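Local coordinates for probable tagatose 6-phosphate kinase (Sinorhizobium meliloti, PDB 3TXV), which probably takes part in carbohydrate metabolism, perhaps as a kinase acting on tagatose 6-phosphate, and belongs to the GatZ/KbaZ-like family, at residues A[125-130]-A[283-288]; A[305-310]-A[375-380]; A[389-394]-A[408-413]. All coordinates share one frame; numbering follows the deposited sequence.

Contact 1 lies in the core of the closed eight-stranded parallel barrel, about 10 Å from the centre of the chain, whereas contacts 2 and 3, locally buried but peripheral, lie about 30 and 22 Å out, in the helical part beyond the last strand. The difference in chemistry follows the difference in place: lysines held by barrel carboxylates in contact 1, mostly methyl-to-methyl packing at helix ends in the other two. Helix 290-310, which follows strand 283-288 directly, links contact 1 to contact 2 along the chain. Contacts 2 and 3 have centres about 13 Å apart and meet at helices 290-310 and 384-390, with Ile306 CG1 lying 3.5 Å from Phe390 CD2; contact 1 touches neither.

Contact 1. Residues A[125-130]-A[283-288]; sequences FTKLHL and FAILKV
Lys127 and Ile285 are the closest backbone pair, yet their CA atoms stand 11.5 Å apart, so strands 127-130 and 283-288 are not sheet neighbours but face each other across the barrel interior. The space is spanned by side chains. Lys127 leaves its strand with CG anti to the backbone N (chi1 -162°), which sends the chain inward, and a turn at its last torsion (chi4 -68°) swings the ammonium group aside. Its CE passes the CD1 end of Ile285 at 4.5 Å, a loose apolar approach. Lys287 comes from the other wall, and the two lysines meet tip to tip, NZ to NZ 4.0 Å. The acids around them probably make such closeness tolerable: Glu263 takes Lys127 on OE1 and Lys287 on OE2, while Glu51 forms a second salt bridge with Lys127 and Asp94 one with Lys287. With both ammonium groups buried, this shared carboxylate network probably offsets their charge. His129, two residues along from Lys127, also faces inward. Its ND1 is hydrogen-bonded to Asp94 OD1, the same atom that salt-bridges Lys287, so the acid links ring and ammonium group; its NE2 is hydrogen-bonded to Gly176 O. Lys287 also touches His265, which with His95 and Glu178 directs donor atoms at one vacant point, consistent with a metal site, though an unconfirmed one. The spacing agrees with the strand order of a TIM-type barrel, in which these are the fourth and eighth strands. Strand 127-130 runs between strands 89-96 and 172-176, Thr126 and Lys127 sharing backbone hydrogen bonds with Leu91. Strand 283-288 lies beside strand 261-264, and Leu286 turns to the outside, packing on Leu278 and Val279 of helix 272-280.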
ATOM      1  N   PHE A 125       6.023 -11.488 -10.222  1.00 45.92           N
ATOM      2  CA  PHE A 125       5.109 -10.357 -10.149  1.00 45.37           C
ATOM      3  C   PHE A 125       4.263 -10.350 -11.375  1.00 44.78           C
ATOM      4  O   PHE A 125       4.786 -10.388 -12.468  1.00 45.00           O
ATOM      5  CB  PHE A 125       5.861  -9.045 -10.051  1.00 45.79           C
ATOM      6  CG  PHE A 125       6.466  -8.788  -8.707  1.00 45.97           C
ATOM      7  CD1 PHE A 125       7.615  -9.463  -8.304  1.00 45.41           C
ATOM      8  CD2 PHE A 125       5.898  -7.848  -7.855  1.00 47.04           C
ATOM      9  CE1 PHE A 125       8.190  -9.221  -7.061  1.00 47.30           C
ATOM     10  CE2 PHE A 125       6.468  -7.584  -6.599  1.00 48.23           C
ATOM     11  CZ  PHE A 125       7.622  -8.280  -6.199  1.00 47.95           C
ATOM     12  N   THR A 126       2.952 -10.334 -11.175  1.00 44.67           N
ATOM     13  CA  THR A 126       1.975 -10.458 -12.262  1.00 44.26           C
ATOM     14  C   THR A 126       1.035  -9.237 -12.386  1.00 43.17           C
ATOM     15  O   THR A 126       0.172  -9.193 -13.268  1.00 42.79           O
ATOM     16  CB  THR A 126       1.158 -11.785 -12.142  1.00 44.54           C
ATOM     17  OG1 THR A 126       0.435 -11.794 -10.899  1.00 45.71           O
ATOM     18  N   LYS A 127       1.200  -8.251 -11.511  1.00 41.79           N
ATOM     19  CA  LYS A 127       0.587  -6.950 -11.773  1.00 40.96           C
ATOM     20  C   LYS A 127       1.677  -5.920 -11.896  1.00 40.51           C
ATOM     21  O   LYS A 127       2.493  -5.805 -11.000  1.00 40.47           O
ATOM     22  CB  LYS A 127      -0.399  -6.563 -10.692  1.00 40.72           C
ATOM     23  CG  LYS A 127      -1.367  -5.488 -11.074  1.00 39.00           C
ATOM     24  CD  LYS A 127      -2.362  -5.335  -9.958  1.00 39.92           C
ATOM     25  CE  LYS A 127      -2.853  -3.880  -9.809  1.00 42.22           C
ATOM     26  NZ  LYS A 127      -1.829  -2.894  -9.335  1.00 39.68           N
ATOM     27  N   LEU A 128       1.712  -5.195 -13.015  1.00 40.23           N
ATOM     28  CA  LEU A 128       2.788  -4.211 -13.262  1.00 39.96           C
ATOM     29  C   LEU A 128       2.224  -2.836 -13.553  1.00 39.87           C
ATOM     30  O   LEU A 128       1.553  -2.610 -14.571  1.00 40.26           O
ATOM     31  CB  LEU A 128       3.693  -4.657 -14.417  1.00 39.94           C
ATOM     32  CG  LEU A 128       4.848  -5.657 -14.227  1.00 39.48           C
ATOM     33  CD1 LEU A 128       4.809  -6.494 -12.946  1.00 37.70           C
ATOM     34  CD2 LEU A 128       4.949  -6.542 -15.442  1.00 36.93           C
ATOM     35  N   HIS A 129       2.460  -1.915 -12.640  1.00 39.72           N
ATOM     36  CA  HIS A 129       2.011  -0.554 -12.869  1.00 40.01           C
ATOM     37  C   HIS A 129       3.156   0.274 -13.463  1.00 40.96           C
ATOM     38  O   HIS A 129       4.256   0.398 -12.883  1.00 40.84           O
ATOM     39  CB  HIS A 129       1.471   0.037 -11.580  1.00 39.72           C
ATOM     40  CG  HIS A 129       1.187   1.491 -11.653  1.00 36.64           C
ATOM     41  ND1 HIS A 129       1.489   2.348 -10.623  1.00 38.25           N
ATOM     42  CD2 HIS A 129       0.637   2.247 -12.622  1.00 36.60           C
ATOM     43  CE1 HIS A 129       1.127   3.575 -10.949  1.00 38.34           C
ATOM     44  NE2 HIS A 129       0.609   3.542 -12.162  1.00 38.14           N
ATOM     45  N   LEU A 130       2.905   0.791 -14.654  1.00 41.59           N
ATOM     46  CA  LEU A 130       3.939   1.465 -15.396  1.00 42.69           C
ATOM     47  C   LEU A 130       3.712   2.961 -15.346  1.00 43.78           C
ATOM     48  O   LEU A 130       2.878   3.522 -16.086  1.00 43.64           O
ATOM     49  CB  LEU A 130       3.960   0.974 -16.841  1.00 42.57           C
ATOM     50  CG  LEU A 130       4.294  -0.496 -17.074  1.00 41.98           C
ATOM     51  CD1 LEU A 130       4.083  -0.847 -18.528  1.00 40.56           C
ATOM     52  CD2 LEU A 130       5.710  -0.831 -16.612  1.00 39.73           C
ATOM     53  N   PHE A 283     -14.113   2.110  -9.898  1.00 46.08           N
ATOM     54  CA  PHE A 283     -12.795   2.249  -9.320  1.00 44.70           C
ATOM     55  C   PHE A 283     -12.652   0.929  -8.621  1.00 44.35           C
ATOM     56  O   PHE A 283     -12.966   0.799  -7.448  1.00 45.29           O
ATOM     57  CB  PHE A 283     -12.757   3.458  -8.401  1.00 44.18           C
ATOM     58  CG  PHE A 283     -13.335   4.672  -9.037  1.00 43.25           C
ATOM     59  CD1 PHE A 283     -12.555   5.462  -9.884  1.00 42.59           C
ATOM     60  CD2 PHE A 283     -14.680   4.990  -8.868  1.00 40.92           C
ATOM     61  CE1 PHE A 283     -13.106   6.577 -10.528  1.00 41.78           C
ATOM     62  CE2 PHE A 283     -15.236   6.112  -9.493  1.00 39.68           C
ATOM     63  CZ  PHE A 283     -14.451   6.903 -10.318  1.00 40.13           C
ATOM     64  N   ALA A 284     -12.243  -0.075  -9.381  1.00 43.41           N
ATOM     65  CA  ALA A 284     -12.423  -1.461  -8.975  1.00 42.76           C
ATOM     66  C   ALA A 284     -11.209  -2.031  -8.295  1.00 42.30           C
ATOM     67  O   ALA A 284     -11.288  -3.091  -7.673  1.00 43.20           O
ATOM     68  CB  ALA A 284     -12.801  -2.322 -10.162  1.00 42.52           C
ATOM     69  N   ILE A 285     -10.078  -1.361  -8.443  1.00 41.44           N
ATOM     70  CA  ILE A 285      -8.883  -1.740  -7.715  1.00 40.37           C
ATOM     71  C   ILE A 285      -8.631  -0.622  -6.743  1.00 41.34           C
ATOM     72  O   ILE A 285      -8.515   0.550  -7.143  1.00 42.23           O
ATOM     73  CB  ILE A 285      -7.672  -1.900  -8.606  1.00 39.73           C
ATOM     74  CG1 ILE A 285      -7.847  -3.119  -9.523  1.00 36.48           C
ATOM     75  CG2 ILE A 285      -6.451  -2.006  -7.750  1.00 37.59           C
ATOM     76  CD1 ILE A 285      -7.114  -3.000 -10.788  1.00 29.42           C
ATOM     77  N   LEU A 286      -8.569  -1.012  -5.471  1.00 41.44           N
ATOM     78  CA  LEU A 286      -8.532  -0.128  -4.328  1.00 40.79           C
ATOM     79  C   LEU A 286      -7.222  -0.315  -3.622  1.00 40.89           C
ATOM     80  O   LEU A 286      -7.011  -1.330  -2.976  1.00 40.71           O
ATOM     81  CB  LEU A 286      -9.655  -0.516  -3.369  1.00 40.59           C
ATOM     82  CG  LEU A 286     -11.056  -0.338  -3.934  1.00 40.37           C
ATOM     83  CD1 LEU A 286     -12.010  -1.264  -3.232  1.00 39.16           C
ATOM     84  CD2 LEU A 286     -11.490   1.138  -3.807  1.00 41.12           C
ATOM     85  N   LYS A 287      -6.366   0.671  -3.639  1.00 41.32           N
ATOM     86  CA  LYS A 287      -5.126   0.521  -2.942  1.00 42.21           C
ATOM     87  C   LYS A 287      -5.200   1.067  -1.544  1.00 41.83           C
ATOM     88  O   LYS A 287      -5.527   2.205  -1.332  1.00 41.93           O
ATOM     89  CB  LYS A 287      -4.050   1.267  -3.689  1.00 42.89           C
ATOM     90  CG  LYS A 287      -3.635   0.631  -4.959  1.00 45.85           C
ATOM     91  CD  LYS A 287      -2.294   1.131  -5.394  1.00 49.95           C
ATOM     92  CE  LYS A 287      -1.297   0.032  -5.505  1.00 50.51           C
ATOM     93  NZ  LYS A 287      -0.628   0.013  -6.795  1.00 50.60           N
ATOM     94  N   VAL A 288      -4.928   0.234  -0.571  1.00 40.66           N
ATOM     95  CA  VAL A 288      -4.872   0.705   0.764  1.00 39.55           C
ATOM     96  C   VAL A 288      -3.541   0.284   1.238  1.00 38.93           C
ATOM     97  O   VAL A 288      -3.102  -0.759   0.918  1.00 39.49           O
ATOM     98  CB  VAL A 288      -5.927   0.054   1.570  1.00 39.79           C
ATOM     99  CG1 VAL A 288      -5.815  -1.387   1.461  1.00 39.50           C
ATOM    100  CG2 VAL A 288      -5.895   0.522   2.967  1.00 39.18           C
TER

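Contact 2. Residues A[305-310]-A[375-380]; sequences QIAAFL and SLLDGV
Ala307 presents its methyl group to two consecutive leucines, Leu376 and Leu377, and the contact is organised around that single carbon. Its CB is 4.3 Å from Leu376 CD2 and 4.1 Å from Leu377 CD2, and the two approaches subtend about 81° at the alanine CB, so the leucines come from distinct directions and do not stack on one another. The backbones close to 7.2 Å between the CA atoms of Ala307 and Leu377, a spacing that suits so short a side chain. Leu377 does most of the filling. Its CG is anti to the carbonyl carbon (chi1 -62°), a torsion that carries the isobutyl group to helix 290-310. There CD2 also stands 4.5 Å from Ile306 CG2 and 4.7 Å from Leu310 CD2, looser approaches at and just past the edge of contact, so that Ala307 is the one close partner of this methyl across the two segments. Leu376 takes the other rotation, CG anti to the backbone N (chi1 171°), and touches Ala307 from beside Leu377. This is packing between the C-terminal end of helix 290-310, the helix that follows the eighth barrel strand, and the end of helix 364-376, well outside the barrel. The chain of the second partner turns away at once: Leu377 to Val380 form a type II beta turn, closed by Val380 N to Leu377 O at 3.0 Å, with Gly379 taking the positive phi expected at its third position. Arg315, on the loop after helix 290-310, touches Ala307 and Leu376, while Leu386 of helix 384-390 packs against Ile306 and Leu310.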
ATOM      1  N   GLN A 305       0.032   0.406  26.305  1.00 32.56           N
ATOM      2  CA  GLN A 305      -0.517   0.958  27.559  1.00 32.61           C
ATOM      3  C   GLN A 305      -1.065  -0.124  28.499  1.00 32.52           C
ATOM      4  O   GLN A 305      -0.987  -0.007  29.707  1.00 32.70           O
ATOM      5  CB  GLN A 305      -1.572   2.018  27.320  1.00 32.27           C
ATOM      6  CG  GLN A 305      -1.158   3.143  26.431  1.00 34.39           C
ATOM      7  CD  GLN A 305      -2.321   3.587  25.550  1.00 39.24           C
ATOM      8  OE1 GLN A 305      -3.233   4.283  26.001  1.00 42.17           O
ATOM      9  NE2 GLN A 305      -2.317   3.145  24.296  1.00 40.88           N
ATOM     10  N   ILE A 306      -1.621  -1.185  27.946  1.00 32.71           N
ATOM     11  CA  ILE A 306      -2.003  -2.307  28.772  1.00 32.37           C
ATOM     12  C   ILE A 306      -0.784  -2.888  29.513  1.00 33.32           C
ATOM     13  O   ILE A 306      -0.837  -3.164  30.724  1.00 33.55           O
ATOM     14  CB  ILE A 306      -2.680  -3.333  27.935  1.00 31.75           C
ATOM     15  CG1 ILE A 306      -4.156  -2.984  27.835  1.00 30.11           C
ATOM     16  CG2 ILE A 306      -2.448  -4.730  28.468  1.00 31.15           C
ATOM     17  CD1 ILE A 306      -4.774  -3.595  26.607  1.00 29.95           C
ATOM     18  N   ALA A 307       0.314  -3.028  28.790  1.00 33.71           N
ATOM     19  CA  ALA A 307       1.523  -3.572  29.365  1.00 34.90           C
ATOM     20  C   ALA A 307       2.106  -2.616  30.419  1.00 35.33           C
ATOM     21  O   ALA A 307       2.702  -3.045  31.401  1.00 35.63           O
ATOM     22  CB  ALA A 307       2.558  -3.853  28.258  1.00 34.83           C
ATOM     23  N   ALA A 308       1.946  -1.317  30.213  1.00 35.55           N
ATOM     24  CA  ALA A 308       2.592  -0.368  31.108  1.00 35.60           C
ATOM     25  C   ALA A 308       1.835  -0.326  32.432  1.00 35.85           C
ATOM     26  O   ALA A 308       2.397   0.029  33.480  1.00 35.49           O
ATOM     27  CB  ALA A 308       2.673   0.997  30.471  1.00 35.21           C
ATOM     28  N   PHE A 309       0.560  -0.726  32.363  1.00 36.31           N
ATOM     29  CA  PHE A 309      -0.337  -0.774  33.513  1.00 35.61           C
ATOM     30  C   PHE A 309      -0.133  -2.114  34.221  1.00 36.07           C
ATOM     31  O   PHE A 309       0.297  -2.138  35.347  1.00 36.34           O
ATOM     32  CB  PHE A 309      -1.798  -0.531  33.094  1.00 34.49           C
ATOM     33  CG  PHE A 309      -2.796  -0.816  34.188  1.00 33.79           C
ATOM     34  CD1 PHE A 309      -3.017   0.107  35.216  1.00 34.08           C
ATOM     35  CD2 PHE A 309      -3.509  -2.025  34.214  1.00 30.55           C
ATOM     36  CE1 PHE A 309      -3.944  -0.172  36.245  1.00 31.87           C
ATOM     37  CE2 PHE A 309      -4.409  -2.314  35.228  1.00 28.82           C
ATOM     38  CZ  PHE A 309      -4.628  -1.394  36.245  1.00 30.65           C
ATOM     39  N   LEU A 310      -0.407  -3.222  33.552  1.00 36.78           N
ATOM     40  CA  LEU A 310      -0.284  -4.516  34.164  1.00 37.49           C
ATOM     41  C   LEU A 310       1.088  -4.677  34.789  1.00 38.98           C
ATOM     42  O   LEU A 310       1.213  -5.101  35.949  1.00 39.42           O
ATOM     43  CB  LEU A 310      -0.414  -5.572  33.099  1.00 37.43           C
ATOM     44  CG  LEU A 310      -1.666  -6.406  32.862  1.00 37.36           C
ATOM     45  CD1 LEU A 310      -2.827  -6.091  33.778  1.00 35.66           C
ATOM     46  CD2 LEU A 310      -2.034  -6.291  31.422  1.00 37.37           C
ATOM     47  N   SER A 375       6.376 -10.050  23.650  1.00 47.92           N
ATOM     48  CA  SER A 375       6.806 -11.239  24.335  1.00 47.61           C
ATOM     49  C   SER A 375       6.500 -11.084  25.821  1.00 47.36           C
ATOM     50  O   SER A 375       6.332 -12.064  26.553  1.00 47.61           O
ATOM     51  CB  SER A 375       8.294 -11.493  24.080  1.00 47.65           C
ATOM     52  OG  SER A 375       9.102 -10.778  25.000  1.00 47.95           O
ATOM     53  N   LEU A 376       6.425  -9.842  26.271  1.00 46.59           N
ATOM     54  CA  LEU A 376       5.995  -9.582  27.624  1.00 45.59           C
ATOM     55  C   LEU A 376       4.497  -9.861  27.776  1.00 46.09           C
ATOM     56  O   LEU A 376       4.020 -10.038  28.905  1.00 46.44           O
ATOM     57  CB  LEU A 376       6.302  -8.154  27.992  1.00 45.20           C
ATOM     58  CG  LEU A 376       5.748  -7.633  29.298  1.00 43.57           C
ATOM     59  CD1 LEU A 376       6.443  -8.392  30.383  1.00 44.40           C
ATOM     60  CD2 LEU A 376       6.031  -6.158  29.400  1.00 40.40           C
ATOM     61  N   LEU A 377       3.757  -9.931  26.662  1.00 45.76           N
ATOM     62  CA  LEU A 377       2.325 -10.269  26.735  1.00 45.63           C
ATOM     63  C   LEU A 377       1.985 -11.683  26.223  1.00 46.29           C
ATOM     64  O   LEU A 377       0.818 -12.075  26.177  1.00 45.73           O
ATOM     65  CB  LEU A 377       1.478  -9.190  26.053  1.00 45.14           C
ATOM     66  CG  LEU A 377       1.532  -7.764  26.636  1.00 43.82           C
ATOM     67  CD1 LEU A 377       0.843  -6.772  25.711  1.00 43.62           C
ATOM     68  CD2 LEU A 377       0.951  -7.647  28.020  1.00 39.43           C
ATOM     69  N   ASP A 378       3.026 -12.433  25.854  1.00 47.29           N
ATOM     70  CA  ASP A 378       2.930 -13.823  25.400  1.00 47.98           C
ATOM     71  C   ASP A 378       2.301 -14.694  26.473  1.00 47.43           C
ATOM     72  O   ASP A 378       2.784 -14.745  27.606  1.00 47.64           O
ATOM     73  CB  ASP A 378       4.343 -14.348  25.150  1.00 49.04           C
ATOM     74  CG  ASP A 378       4.392 -15.600  24.234  1.00 52.50           C
ATOM     75  OD1 ASP A 378       5.471 -16.239  24.196  1.00 56.15           O
ATOM     76  OD2 ASP A 378       3.402 -15.936  23.530  1.00 55.47           O
ATOM     77  N   GLY A 379       1.226 -15.383  26.106  1.00 46.82           N
ATOM     78  CA  GLY A 379       0.481 -16.241  27.027  1.00 45.43           C
ATOM     79  C   GLY A 379      -0.529 -15.507  27.890  1.00 44.52           C
ATOM     80  O   GLY A 379      -1.489 -16.115  28.414  1.00 44.82           O
ATOM     81  N   VAL A 380      -0.320 -14.197  28.040  1.00 43.23           N
ATOM     82  CA  VAL A 380      -1.122 -13.403  28.954  1.00 41.75           C
ATOM     83  C   VAL A 380      -2.502 -13.207  28.387  1.00 40.87           C
ATOM     84  O   VAL A 380      -2.655 -12.680  27.298  1.00 41.07           O
ATOM     85  CB  VAL A 380      -0.473 -12.042  29.283  1.00 41.70           C
ATOM     86  CG1 VAL A 380      -1.278 -11.305  30.328  1.00 40.87           C
ATOM     87  CG2 VAL A 380       0.956 -12.216  29.787  1.00 41.79           C
TER

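Contact 3. Residues A[389-394]-A[408-413]; sequences QFLAGS and KPLALA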
ATOM      1  N   GLN A 389     -11.155  -0.529  27.186  1.00 29.02           N
ATOM      2  CA  GLN A 389     -10.574   0.787  27.410  1.00 28.85           C
ATOM      3  C   GLN A 389      -9.611   1.155  26.302  1.00 29.43           C
ATOM      4  O   GLN A 389      -9.550   2.302  25.884  1.00 30.61           O
ATOM      5  CB  GLN A 389      -9.786   0.776  28.729  1.00 28.01           C
ATOM      6  CG  GLN A 389      -9.008   2.009  29.015  1.00 26.41           C
ATOM      7  CD  GLN A 389      -9.895   3.192  29.283  1.00 25.13           C
ATOM      8  OE1 GLN A 389     -10.550   3.254  30.319  1.00 26.41           O
ATOM      9  NE2 GLN A 389      -9.914   4.151  28.360  1.00 22.50           N
ATOM     10  N   PHE A 390      -8.836   0.186  25.850  1.00 29.74           N
ATOM     11  CA  PHE A 390      -7.547   0.469  25.234  1.00 29.85           C
ATOM     12  C   PHE A 390      -7.515  -0.017  23.781  1.00 31.01           C
ATOM     13  O   PHE A 390      -6.658   0.392  22.988  1.00 31.50           O
ATOM     14  CB  PHE A 390      -6.437  -0.241  26.039  1.00 29.49           C
ATOM     15  CG  PHE A 390      -6.013   0.479  27.318  1.00 26.65           C
ATOM     16  CD1 PHE A 390      -5.411   1.738  27.270  1.00 23.92           C
ATOM     17  CD2 PHE A 390      -6.144  -0.147  28.549  1.00 24.07           C
ATOM     18  CE1 PHE A 390      -4.991   2.359  28.413  1.00 24.28           C
ATOM     19  CE2 PHE A 390      -5.714   0.465  29.729  1.00 22.99           C
ATOM     20  CZ  PHE A 390      -5.150   1.723  29.677  1.00 24.32           C
ATOM     21  N   LEU A 391      -8.454  -0.907  23.452  1.00 31.63           N
ATOM     22  CA  LEU A 391      -8.562  -1.557  22.145  1.00 31.34           C
ATOM     23  C   LEU A 391     -10.028  -1.746  21.932  1.00 31.06           C
ATOM     24  O   LEU A 391     -10.464  -2.861  21.673  1.00 31.26           O
ATOM     25  CB  LEU A 391      -7.893  -2.944  22.151  1.00 30.92           C
ATOM     26  CG  LEU A 391      -6.387  -3.039  22.445  1.00 31.38           C
ATOM     27  CD1 LEU A 391      -5.910  -4.504  22.724  1.00 28.58           C
ATOM     28  CD2 LEU A 391      -5.578  -2.376  21.310  1.00 30.88           C
ATOM     29  N   ALA A 392     -10.776  -0.662  22.073  1.00 31.11           N
ATOM     30  CA  ALA A 392     -12.249  -0.709  22.102  1.00 32.14           C
ATOM     31  C   ALA A 392     -12.856  -1.397  20.863  1.00 32.68           C
ATOM     32  O   ALA A 392     -13.949  -1.987  20.934  1.00 31.93           O
ATOM     33  CB  ALA A 392     -12.833   0.716  22.279  1.00 31.48           C
ATOM     34  N   GLY A 393     -12.120  -1.317  19.743  1.00 33.28           N
ATOM     35  CA  GLY A 393     -12.569  -1.838  18.456  1.00 33.76           C
ATOM     36  C   GLY A 393     -12.526  -3.343  18.395  1.00 34.84           C
ATOM     37  O   GLY A 393     -13.137  -3.943  17.500  1.00 35.81           O
ATOM     38  N   SER A 394     -11.819  -3.975  19.329  1.00 34.76           N
ATOM     39  CA  SER A 394     -11.884  -5.419  19.433  1.00 35.33           C
ATOM     40  C   SER A 394     -12.815  -5.955  20.510  1.00 35.83           C
ATOM     41  O   SER A 394     -12.972  -7.184  20.646  1.00 36.15           O
ATOM     42  CB  SER A 394     -10.503  -5.964  19.619  1.00 35.36           C
ATOM     43  OG  SER A 394      -9.780  -5.650  18.455  1.00 38.61           O
ATOM     44  N   LYS A 408      -1.158 -10.663  20.013  1.00 41.46           N
ATOM     45  CA  LYS A 408      -1.035 -10.837  18.546  1.00 41.00           C
ATOM     46  C   LYS A 408      -2.401 -11.006  17.881  1.00 40.75           C
ATOM     47  O   LYS A 408      -2.659 -10.403  16.824  1.00 41.53           O
ATOM     48  CB  LYS A 408      -0.119 -12.033  18.243  1.00 41.19           C
ATOM     49  CG  LYS A 408       0.526 -12.105  16.870  1.00 42.35           C
ATOM     50  CD  LYS A 408      -0.118 -13.210  16.037  1.00 45.37           C
ATOM     51  CE  LYS A 408       0.943 -14.134  15.379  1.00 47.01           C
ATOM     52  NZ  LYS A 408       1.593 -13.558  14.162  1.00 46.74           N
ATOM     53  N   PRO A 409      -3.285 -11.829  18.479  1.00 39.85           N
ATOM     54  CA  PRO A 409      -4.632 -11.820  17.931  1.00 39.15           C
ATOM     55  C   PRO A 409      -5.290 -10.440  17.988  1.00 38.25           C
ATOM     56  O   PRO A 409      -6.047 -10.088  17.089  1.00 37.99           O
ATOM     57  CB  PRO A 409      -5.371 -12.822  18.830  1.00 39.50           C
ATOM     58  CG  PRO A 409      -4.328 -13.842  19.132  1.00 39.66           C
ATOM     59  CD  PRO A 409      -3.058 -13.025  19.324  1.00 40.16           C
ATOM     60  N   LEU A 410      -5.006  -9.657  19.018  1.00 36.93           N
ATOM     61  CA  LEU A 410      -5.586  -8.328  19.078  1.00 35.56           C
ATOM     62  C   LEU A 410      -4.970  -7.377  18.039  1.00 35.04           C
ATOM     63  O   LEU A 410      -5.653  -6.478  17.505  1.00 35.20           O
ATOM     64  CB  LEU A 410      -5.551  -7.773  20.498  1.00 35.29           C
ATOM     65  CG  LEU A 410      -6.474  -8.483  21.507  1.00 34.25           C
ATOM     66  CD1 LEU A 410      -6.076  -8.153  22.923  1.00 33.16           C
ATOM     67  CD2 LEU A 410      -7.963  -8.160  21.278  1.00 33.97           C
ATOM     68  N   ALA A 411      -3.710  -7.611  17.702  1.00 33.67           N
ATOM     69  CA  ALA A 411      -3.086  -6.871  16.616  1.00 32.79           C
ATOM     70  C   ALA A 411      -3.668  -7.260  15.248  1.00 32.39           C
ATOM     71  O   ALA A 411      -4.094  -6.396  14.525  1.00 32.12           O
ATOM     72  CB  ALA A 411      -1.561  -7.033  16.661  1.00 32.74           C
ATOM     73  N   LEU A 412      -3.713  -8.547  14.883  1.00 32.30           N
ATOM     74  CA  LEU A 412      -4.420  -8.946  13.639  1.00 32.28           C
ATOM     75  C   LEU A 412      -5.852  -8.422  13.599  1.00 32.10           C
ATOM     76  O   LEU A 412      -6.332  -7.942  12.588  1.00 32.32           O
ATOM     77  CB  LEU A 412      -4.483 -10.453  13.491  1.00 32.37           C
ATOM     78  CG  LEU A 412      -3.337 -11.336  12.979  1.00 34.42           C
ATOM     79  CD1 LEU A 412      -1.965 -10.622  12.861  1.00 35.54           C
ATOM     80  CD2 LEU A 412      -3.239 -12.610  13.868  1.00 33.58           C
ATOM     81  N   ALA A 413      -6.526  -8.508  14.732  1.00 32.40           N
ATOM     82  CA  ALA A 413      -7.911  -8.083  14.867  1.00 32.07           C
ATOM     83  C   ALA A 413      -8.093  -6.655  14.475  1.00 31.53           C
ATOM     84  O   ALA A 413      -9.096  -6.340  13.857  1.00 31.23           O
ATOM     85  CB  ALA A 413      -8.373  -8.271  16.288  1.00 32.65           C
TER
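Leu391 and Leu410 join the loop after helix 384-390 to helix 407-424, the last helix of the chain, in the helical region that follows the barrel. Apolar packing comes first: Leu391 is the first residue to leave helical geometry, and its CD1 reaches Leu410 CD1 at 3.7 Å and Leu410 CB at 4.0 Å, so one methyl lies against both the tip and the base of the leucine. The other branch, Leu410 CD2, turns to Ser394 CB, also at 3.7 Å; with CG anti to the carbonyl carbon (chi1 -68°), the fork is carried toward 389-394 and divides its methyls between Leu391 and Ser394. An alanine in place of Leu410 would lack both branches and would probably leave Leu391 CD1 and Ser394 CB without their main partners across this contact. Among polar interactions, a backbone hydrogen bond from Ser394 N to Leu391 O, 2.9 Å, closes the turn between the two residues that meet helix 407-424. Arg397 hydrogen-bonds Ala413 O and, weakly, Gly393 O. The remaining approach is mixed in character: one helical turn beyond Leu410, the methyl CB of Ala413 sits 3.7 Å from Ser394 OG.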